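Local coordinates for protein glycine betaine/carnitine/choline ABC transporter (Staphylococcus aureus subsp. aureus Mu50, PDB 3O66) that probably binds glycine betaine, carnitine, choline or a related compatible solute and delivers it to an ABC importer, as the substrate-binding component of that system, at residues 113-118 / 215-220; 180-185 / 194-199. All coordinates share one frame; numbering follows the deposited sequence.

Contact 1 (113-118 / 215-220)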
ATOM      1  N   ALA A 113       3.454   0.942  -4.043  1.00 22.96           N
ATOM      2  CA  ALA A 113       2.777   2.026  -3.326  1.00 22.51           C
ATOM      3  C   ALA A 113       1.254   1.803  -3.351  1.00 22.62           C
ATOM      4  O   ALA A 113       0.694   1.382  -4.380  1.00 23.81           O
ATOM      5  CB  ALA A 113       3.136   3.366  -3.937  1.00 23.40           C
ATOM      6  N   ASN A 114       0.616   2.051  -2.205  1.00 24.79           N
ATOM      7  CA  ASN A 114      -0.826   1.961  -2.039  1.00 24.60           C
ATOM      8  C   ASN A 114      -1.352   3.370  -1.791  1.00 24.14           C
ATOM      9  O   ASN A 114      -1.307   3.881  -0.656  1.00 22.97           O
ATOM     10  CB  ASN A 114      -1.173   1.024  -0.877  1.00 25.72           C
ATOM     11  CG  ASN A 114      -2.658   0.703  -0.810  1.00 27.07           C
ATOM     12  OD1 ASN A 114      -3.478   1.339  -1.488  1.00 29.82           O
ATOM     13  ND2 ASN A 114      -3.014  -0.275   0.007  1.00 25.74           N
ATOM     14  N   THR A 115      -1.749   4.006  -2.890  1.00 23.09           N
ATOM     15  CA  THR A 115      -2.139   5.394  -2.893  1.00 23.66           C
ATOM     16  C   THR A 115      -3.468   5.582  -3.624  1.00 23.40           C
ATOM     17  O   THR A 115      -3.898   4.717  -4.389  1.00 22.64           O
ATOM     18  CB  THR A 115      -1.059   6.271  -3.580  1.00 24.13           C
ATOM     19  OG1 THR A 115      -1.524   7.631  -3.635  1.00 24.45           O
ATOM     20  CG2 THR A 115      -0.739   5.763  -5.023  1.00 23.52           C
ATOM     21  N   TYR A 116      -4.140   6.699  -3.344  1.00 24.64           N
ATOM     22  CA  TYR A 116      -5.214   7.141  -4.225  1.00 24.53           C
ATOM     23  C   TYR A 116      -4.555   7.318  -5.591  1.00 23.25           C
ATOM     24  O   TYR A 116      -3.430   7.815  -5.689  1.00 22.64           O
ATOM     25  CB  TYR A 116      -5.821   8.470  -3.766  1.00 24.81           C
ATOM     26  CG  TYR A 116      -6.931   8.386  -2.706  1.00 28.58           C
ATOM     27  CD1 TYR A 116      -7.512   7.167  -2.335  1.00 30.59           C
ATOM     28  CD2 TYR A 116      -7.405   9.545  -2.104  1.00 33.51           C
ATOM     29  CE1 TYR A 116      -8.526   7.111  -1.368  1.00 33.71           C
ATOM     30  CE2 TYR A 116      -8.430   9.508  -1.151  1.00 37.13           C
ATOM     31  CZ  TYR A 116      -8.991   8.292  -0.788  1.00 36.65           C
ATOM     32  OH  TYR A 116      -9.988   8.274   0.174  1.00 37.94           O
ATOM     33  N   ALA A 117      -5.276   6.887  -6.628  1.00 21.52           N
ATOM     34  CA  ALA A 117      -4.825   7.001  -7.991  1.00 21.52           C
ATOM     35  C   ALA A 117      -6.033   7.009  -8.890  1.00 20.92           C
ATOM     36  O   ALA A 117      -7.004   6.291  -8.643  1.00 21.71           O
ATOM     37  CB  ALA A 117      -3.908   5.794  -8.359  1.00 21.44           C
ATOM     38  N   PHE A 118      -5.950   7.788  -9.960  1.00 21.50           N
ATOM     39  CA  PHE A 118      -6.974   7.821 -10.983  1.00 21.49           C
ATOM     40  C   PHE A 118      -6.793   6.637 -11.882  1.00 21.42           C
ATOM     41  O   PHE A 118      -5.666   6.274 -12.224  1.00 23.24           O
ATOM     42  CB  PHE A 118      -6.912   9.116 -11.804  1.00 22.49           C
ATOM     43  CG  PHE A 118      -7.275  10.331 -11.004  1.00 23.12           C
ATOM     44  CD1 PHE A 118      -8.608  10.684 -10.836  1.00 23.97           C
ATOM     45  CD2 PHE A 118      -6.295  11.050 -10.326  1.00 23.62           C
ATOM     46  CE1 PHE A 118      -8.957  11.795 -10.059  1.00 25.01           C
ATOM     47  CE2 PHE A 118      -6.633  12.159  -9.524  1.00 25.99           C
ATOM     48  CZ  PHE A 118      -7.966  12.517  -9.392  1.00 26.25           C
ATOM     49  N   GLN A 215       2.508  14.904  -9.076  1.00 33.67           N
ATOM     50  CA  GLN A 215       2.682  14.531  -7.660  1.00 33.51           C
ATOM     51  C   GLN A 215       1.733  15.299  -6.737  1.00 33.44           C
ATOM     52  O   GLN A 215       2.162  15.870  -5.707  1.00 35.37           O
ATOM     53  CB  GLN A 215       4.141  14.701  -7.183  1.00 35.28           C
ATOM     54  CG  GLN A 215       5.152  13.924  -8.000  1.00 36.51           C
ATOM     55  CD  GLN A 215       6.607  14.184  -7.593  1.00 39.03           C
ATOM     56  OE1 GLN A 215       6.973  15.276  -7.110  1.00 41.15           O
ATOM     57  NE2 GLN A 215       7.447  13.178  -7.802  1.00 37.70           N
ATOM     58  N   PHE A 216       0.464  15.346  -7.122  1.00 31.06           N
ATOM     59  CA  PHE A 216      -0.568  15.919  -6.285  1.00 31.12           C
ATOM     60  C   PHE A 216      -0.666  15.118  -4.995  1.00 30.28           C
ATOM     61  O   PHE A 216      -0.878  15.698  -3.941  1.00 30.45           O
ATOM     62  CB  PHE A 216      -1.916  15.917  -7.007  1.00 30.78           C
ATOM     63  CG  PHE A 216      -3.059  16.364  -6.143  1.00 32.16           C
ATOM     64  CD1 PHE A 216      -3.204  17.702  -5.791  1.00 34.88           C
ATOM     65  CD2 PHE A 216      -3.973  15.440  -5.661  1.00 30.25           C
ATOM     66  CE1 PHE A 216      -4.258  18.123  -4.959  1.00 36.37           C
ATOM     67  CE2 PHE A 216      -5.027  15.842  -4.845  1.00 33.41           C
ATOM     68  CZ  PHE A 216      -5.173  17.195  -4.489  1.00 35.71           C
ATOM     69  N   PHE A 217      -0.520  13.789  -5.091  1.00 27.96           N
ATOM     70  CA  PHE A 217      -0.487  12.952  -3.904  1.00 27.76           C
ATOM     71  C   PHE A 217       0.925  12.684  -3.427  1.00 28.50           C
ATOM     72  O   PHE A 217       1.857  12.539  -4.245  1.00 28.54           O
ATOM     73  CB  PHE A 217      -1.165  11.607  -4.142  1.00 26.03           C
ATOM     74  CG  PHE A 217      -2.612  11.705  -4.575  1.00 27.01           C
ATOM     75  CD1 PHE A 217      -3.598  12.127  -3.678  1.00 28.84           C
ATOM     76  CD2 PHE A 217      -2.995  11.307  -5.863  1.00 26.91           C
ATOM     77  CE1 PHE A 217      -4.958  12.185  -4.077  1.00 27.49           C
ATOM     78  CE2 PHE A 217      -4.343  11.386  -6.275  1.00 25.40           C
ATOM     79  CZ  PHE A 217      -5.315  11.816  -5.372  1.00 25.86           C
ATOM     80  N   PRO A 218       1.103  12.591  -2.099  1.00 29.55           N
ATOM     81  CA  PRO A 218       2.443  12.278  -1.637  1.00 30.27           C
ATOM     82  C   PRO A 218       2.653  10.769  -1.795  1.00 29.06           C
ATOM     83  O   PRO A 218       1.687  10.053  -2.066  1.00 26.44           O
ATOM     84  CB  PRO A 218       2.418  12.714  -0.164  1.00 32.26           C
ATOM     85  CG  PRO A 218       0.960  12.564   0.234  1.00 31.67           C
ATOM     86  CD  PRO A 218       0.176  12.910  -0.992  1.00 29.77           C
ATOM     87  N   PRO A 219       3.902  10.294  -1.655  1.00 25.77           N
ATOM     88  CA  PRO A 219       4.154   8.847  -1.784  1.00 24.30           C
ATOM     89  C   PRO A 219       3.547   8.055  -0.644  1.00 23.42           C
ATOM     90  O   PRO A 219       3.465   8.538   0.496  1.00 22.63           O
ATOM     91  CB  PRO A 219       5.680   8.716  -1.698  1.00 24.90           C
ATOM     92  CG  PRO A 219       6.216  10.103  -1.684  1.00 27.03           C
ATOM     93  CD  PRO A 219       5.129  11.083  -1.453  1.00 26.99           C
ATOM     94  N   TYR A 220       3.136   6.843  -0.971  1.00 21.93           N
ATOM     95  CA  TYR A 220       2.686   5.892   0.012  1.00 22.95           C
ATOM     96  C   TYR A 220       3.376   4.565  -0.299  1.00 22.72           C
ATOM     97  O   TYR A 220       2.729   3.509  -0.461  1.00 22.21           O
ATOM     98  CB  TYR A 220       1.157   5.765  -0.077  1.00 23.15           C
ATOM     99  CG  TYR A 220       0.455   7.007   0.418  1.00 23.59           C
ATOM    100  CD1 TYR A 220       0.079   8.023  -0.468  1.00 24.39           C
ATOM    101  CD2 TYR A 220       0.209   7.180   1.768  1.00 22.95           C
ATOM    102  CE1 TYR A 220      -0.577   9.179  -0.008  1.00 26.45           C
ATOM    103  CE2 TYR A 220      -0.442   8.323   2.251  1.00 25.48           C
ATOM    104  CZ  TYR A 220      -0.825   9.316   1.358  1.00 26.87           C
ATOM    105  OH  TYR A 220      -1.457  10.424   1.820  1.00 27.23           O
TER
HETATM  106  O   HOH W   1       1.026   8.772  -4.237  1.00 26.80           O
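Backbone polar contacts join one end of this pairing: N114 N donates to Y220 O over 3.1 Å, and A113 CA lies close enough to the same oxygen, at 3.2 Å, for a CA-H...O contact. The small methyl of A113 packs beside that carbonyl. Further along, T115 OG1 gives its proton to Y116 O (2.8 Å) and receives one from a water, which also donates to P218 O. A hydroxyl that both gives and accepts suits this place, and with chi1 at 176° OG1 is carried toward 215-220. There the Y220 ring lies by T115, the side chains crossing at about a right angle, with Y220 CB 3.2 Å from N114 O. The apolar contacts centre on the F217 ring. Y116 CB sits over one face, off-centre, in a CH-pi contact 4.0 Å from the ring centroid, while the edge of the F216 ring, at CD2, points onto the centre of the opposite face. F118 CE2 meets F217 CE2 at 4.0 Å. Beyond its CB, the end of the Y116 ring leads away from 215-220, to W151 and Y196. Polar and aromatic contacts thus join two interlobe crossings of the chain, consistent with the hinge of a periplasmic-binding-protein fold.

Contact 2 (180-185 / 194-199). With ACT (acetate ion), chain D.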
ATOM      1  N   LEU A 180     -16.651   0.537  -4.006  1.00 29.61           N
ATOM      2  CA  LEU A 180     -17.537   0.336  -5.153  1.00 29.69           C
ATOM      3  C   LEU A 180     -17.108   0.985  -6.493  1.00 28.74           C
ATOM      4  O   LEU A 180     -17.760   0.736  -7.519  1.00 28.09           O
ATOM      5  CB  LEU A 180     -18.962   0.768  -4.800  1.00 30.90           C
ATOM      6  CG  LEU A 180     -19.635   0.021  -3.642  1.00 34.43           C
ATOM      7  CD1 LEU A 180     -21.132   0.387  -3.565  1.00 36.89           C
ATOM      8  CD2 LEU A 180     -19.452  -1.478  -3.815  1.00 36.58           C
ATOM      9  N   VAL A 181     -16.027   1.776  -6.502  1.00 27.81           N
ATOM     10  CA  VAL A 181     -15.593   2.478  -7.722  1.00 27.02           C
ATOM     11  C   VAL A 181     -15.066   1.532  -8.807  1.00 26.47           C
ATOM     12  O   VAL A 181     -15.224   1.828 -10.001  1.00 26.85           O
ATOM     13  CB  VAL A 181     -14.564   3.656  -7.445  1.00 26.85           C
ATOM     14  CG1 VAL A 181     -15.138   4.635  -6.432  1.00 26.37           C
ATOM     15  CG2 VAL A 181     -13.170   3.133  -7.041  1.00 26.35           C
ATOM     16  N   TYR A 182     -14.489   0.387  -8.404  1.00 25.97           N
ATOM     17  CA  TYR A 182     -13.903  -0.574  -9.363  1.00 25.80           C
ATOM     18  C   TYR A 182     -14.976  -1.208 -10.223  1.00 26.91           C
ATOM     19  O   TYR A 182     -14.843  -1.230 -11.452  1.00 27.46           O
ATOM     20  CB  TYR A 182     -13.037  -1.639  -8.677  1.00 25.64           C
ATOM     21  CG  TYR A 182     -12.157  -0.998  -7.643  1.00 24.97           C
ATOM     22  CD1 TYR A 182     -10.992  -0.297  -8.019  1.00 22.23           C
ATOM     23  CD2 TYR A 182     -12.532  -1.025  -6.294  1.00 22.54           C
ATOM     24  CE1 TYR A 182     -10.203   0.333  -7.070  1.00 22.00           C
ATOM     25  CE2 TYR A 182     -11.748  -0.409  -5.328  1.00 22.36           C
ATOM     26  CZ  TYR A 182     -10.600   0.269  -5.706  1.00 20.58           C
ATOM     27  OH  TYR A 182      -9.890   0.879  -4.684  1.00 20.65           O
ATOM     28  N   ASP A 183     -16.039  -1.686  -9.592  1.00 28.00           N
ATOM     29  CA  ASP A 183     -17.154  -2.264 -10.336  1.00 28.90           C
ATOM     30  C   ASP A 183     -17.940  -1.206 -11.126  1.00 28.17           C
ATOM     31  O   ASP A 183     -18.409  -1.478 -12.230  1.00 28.37           O
ATOM     32  CB  ASP A 183     -18.056  -3.055  -9.396  1.00 30.73           C
ATOM     33  CG  ASP A 183     -17.381  -4.302  -8.866  1.00 34.08           C
ATOM     34  OD1 ASP A 183     -16.802  -5.059  -9.666  1.00 36.17           O
ATOM     35  OD2 ASP A 183     -17.409  -4.528  -7.645  1.00 38.11           O
ATOM     36  N   ALA A 184     -18.061   0.005 -10.576  1.00 27.31           N
ATOM     37  CA  ALA A 184     -18.735   1.099 -11.286  1.00 27.48           C
ATOM     38  C   ALA A 184     -17.961   1.475 -12.570  1.00 26.42           C
ATOM     39  O   ALA A 184     -18.539   1.787 -13.624  1.00 25.92           O
ATOM     40  CB  ALA A 184     -18.896   2.309 -10.346  1.00 27.66           C
ATOM     41  N   LEU A 185     -16.649   1.403 -12.503  1.00 25.69           N
ATOM     42  CA  LEU A 185     -15.812   1.591 -13.701  1.00 25.52           C
ATOM     43  C   LEU A 185     -15.958   0.397 -14.671  1.00 26.12           C
ATOM     44  O   LEU A 185     -16.136   0.574 -15.886  1.00 26.53           O
ATOM     45  CB  LEU A 185     -14.365   1.795 -13.259  1.00 25.33           C
ATOM     46  CG  LEU A 185     -13.294   2.502 -14.063  1.00 26.57           C
ATOM     47  CD1 LEU A 185     -13.723   3.886 -14.587  1.00 22.46           C
ATOM     48  CD2 LEU A 185     -12.001   2.570 -13.205  1.00 28.34           C
ATOM     49  N   LEU A 194     -11.241   7.489  -8.800  1.00 20.23           N
ATOM     50  CA  LEU A 194     -10.110   7.664  -7.896  1.00 20.33           C
ATOM     51  C   LEU A 194     -10.153   6.491  -6.910  1.00 20.23           C
ATOM     52  O   LEU A 194     -10.971   6.468  -5.976  1.00 22.39           O
ATOM     53  CB  LEU A 194     -10.225   8.994  -7.162  1.00 20.61           C
ATOM     54  CG  LEU A 194      -9.014   9.319  -6.262  1.00 22.17           C
ATOM     55  CD1 LEU A 194      -7.688   9.492  -7.079  1.00 20.72           C
ATOM     56  CD2 LEU A 194      -9.363  10.557  -5.509  1.00 23.59           C
ATOM     57  N   GLY A 195      -9.294   5.510  -7.120  1.00 19.90           N
ATOM     58  CA  GLY A 195      -9.353   4.213  -6.374  1.00 19.69           C
ATOM     59  C   GLY A 195      -8.060   4.044  -5.615  1.00 20.37           C
ATOM     60  O   GLY A 195      -7.238   4.943  -5.622  1.00 21.92           O
ATOM     61  N   TYR A 196      -7.875   2.923  -4.926  1.00 21.23           N
ATOM     62  CA  TYR A 196      -6.577   2.617  -4.341  1.00 21.44           C
ATOM     63  C   TYR A 196      -5.745   1.828  -5.350  1.00 21.34           C
ATOM     64  O   TYR A 196      -6.264   0.913  -6.014  1.00 21.47           O
ATOM     65  CB  TYR A 196      -6.765   1.767  -3.092  1.00 22.98           C
ATOM     66  CG  TYR A 196      -7.111   2.552  -1.861  1.00 24.09           C
ATOM     67  CD1 TYR A 196      -6.161   3.401  -1.261  1.00 28.46           C
ATOM     68  CD2 TYR A 196      -8.369   2.446  -1.273  1.00 27.36           C
ATOM     69  CE1 TYR A 196      -6.467   4.124  -0.104  1.00 29.41           C
ATOM     70  CE2 TYR A 196      -8.680   3.154  -0.114  1.00 28.28           C
ATOM     71  CZ  TYR A 196      -7.738   3.994   0.453  1.00 31.67           C
ATOM     72  OH  TYR A 196      -8.060   4.688   1.594  1.00 34.17           O
ATOM     73  N   SER A 197      -4.466   2.155  -5.441  1.00 20.20           N
ATOM     74  CA  SER A 197      -3.609   1.647  -6.530  1.00 21.67           C
ATOM     75  C   SER A 197      -3.229   0.170  -6.435  1.00 21.84           C
ATOM     76  O   SER A 197      -2.624  -0.355  -7.373  1.00 23.29           O
ATOM     77  CB  SER A 197      -2.341   2.495  -6.603  1.00 20.99           C
ATOM     78  OG  SER A 197      -1.627   2.343  -5.382  1.00 23.10           O
ATOM     79  N   THR A 198      -3.556  -0.514  -5.329  1.00 21.98           N
ATOM     80  CA  THR A 198      -3.237  -1.945  -5.249  1.00 21.32           C
ATOM     81  C   THR A 198      -4.466  -2.852  -5.188  1.00 22.24           C
ATOM     82  O   THR A 198      -4.340  -4.069  -4.951  1.00 22.75           O
ATOM     83  CB  THR A 198      -2.336  -2.310  -4.043  1.00 23.35           C
ATOM     84  OG1 THR A 198      -2.991  -1.917  -2.830  1.00 20.97           O
ATOM     85  CG2 THR A 198      -0.956  -1.699  -4.151  1.00 22.76           C
ATOM     86  N   ASP A 199      -5.659  -2.274  -5.377  1.00 21.10           N
ATOM     87  CA  ASP A 199      -6.877  -3.079  -5.260  1.00 22.56           C
ATOM     88  C   ASP A 199      -6.845  -4.254  -6.239  1.00 22.37           C
ATOM     89  O   ASP A 199      -6.518  -4.085  -7.419  1.00 22.40           O
ATOM     90  CB  ASP A 199      -8.160  -2.222  -5.431  1.00 21.77           C
ATOM     91  CG  ASP A 199      -9.388  -2.973  -5.013  1.00 24.66           C
ATOM     92  OD1 ASP A 199      -9.818  -2.811  -3.845  1.00 27.63           O
ATOM     93  OD2 ASP A 199      -9.898  -3.787  -5.833  1.00 25.84           O
TER
HETATM   94  C   ACT D 323      -6.159  -1.850  -1.801  1.00 46.71           C
HETATM   95  O   ACT D 323      -5.310  -1.017  -2.236  1.00 46.54           O
HETATM   96  OXT ACT D 323      -5.759  -3.028  -1.545  1.00 46.53           O
HETATM   97  CH3 ACT D 323      -7.594  -1.452  -1.585  1.00 46.36           C
HETATM   98  O   HOH W   2     -10.171  -0.326  -2.344  1.00 30.89           O
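The Y182 ring reaches from helix 181-186 to the end of strand 192-196. Over one face comes D199: its carboxylate plane is only 14° from the ring plane, and CG stands 3.4 Å above it, offset toward the rim. D199 CB adds a CH-pi contact to that face. V181 CG2 covers the opposite face, over the ring centre, and also lies 4.0 Å from G195 CA. Tyrosine suits the place because its flat ring slots between D199 and V181 while its hydroxyl reaches the backbone: Y196 N, near the ring plane, donates to Y182 OH over 2.9 Å in an almost straight bond, 171° at the hydrogen. Without a side chain, G195 lets the ring come close to the strand. A water bridges Y182 OH and D199 OD1. With CG anti to its own nitrogen (chi1 -167°), D199 lays its carboxylate over the ring; it also N-caps helix 200-204 and forms a salt bridge with R201. Beyond Y196, T198 OG1 lies 2.6 Å from acetate O and also bonds to E20. Helix 181-186 and strand 192-196 complete the beta-alpha-beta crossover begun by strand 172-176, in a lobe of the periplasmic-binding-protein fold; a type I turn, Y196 to D199, then leads to helix 200-204.

From the N terminus, the chain first meets 113-118, which leads into strand 116-120. Nearly a hundred residues later 215-220 returns to it and closes the large loop of contact 1. Contact 2 is nested inside that loop: 180-185 and 194-199 are separated by eight residues and close a short helix-to-strand excursion. The two contacts, with centres about 14 Å apart, share a sheet in which strands 116-120 and 192-196 run antiparallel as neighbours, with probable hydrogen bonds from G195 N to A117 O and from S197 N to T115 O. Contact 1 ties this sheet to the segment returning toward strand 222-227 of the other sheet, while contact 2 packs helix 181-186 against it.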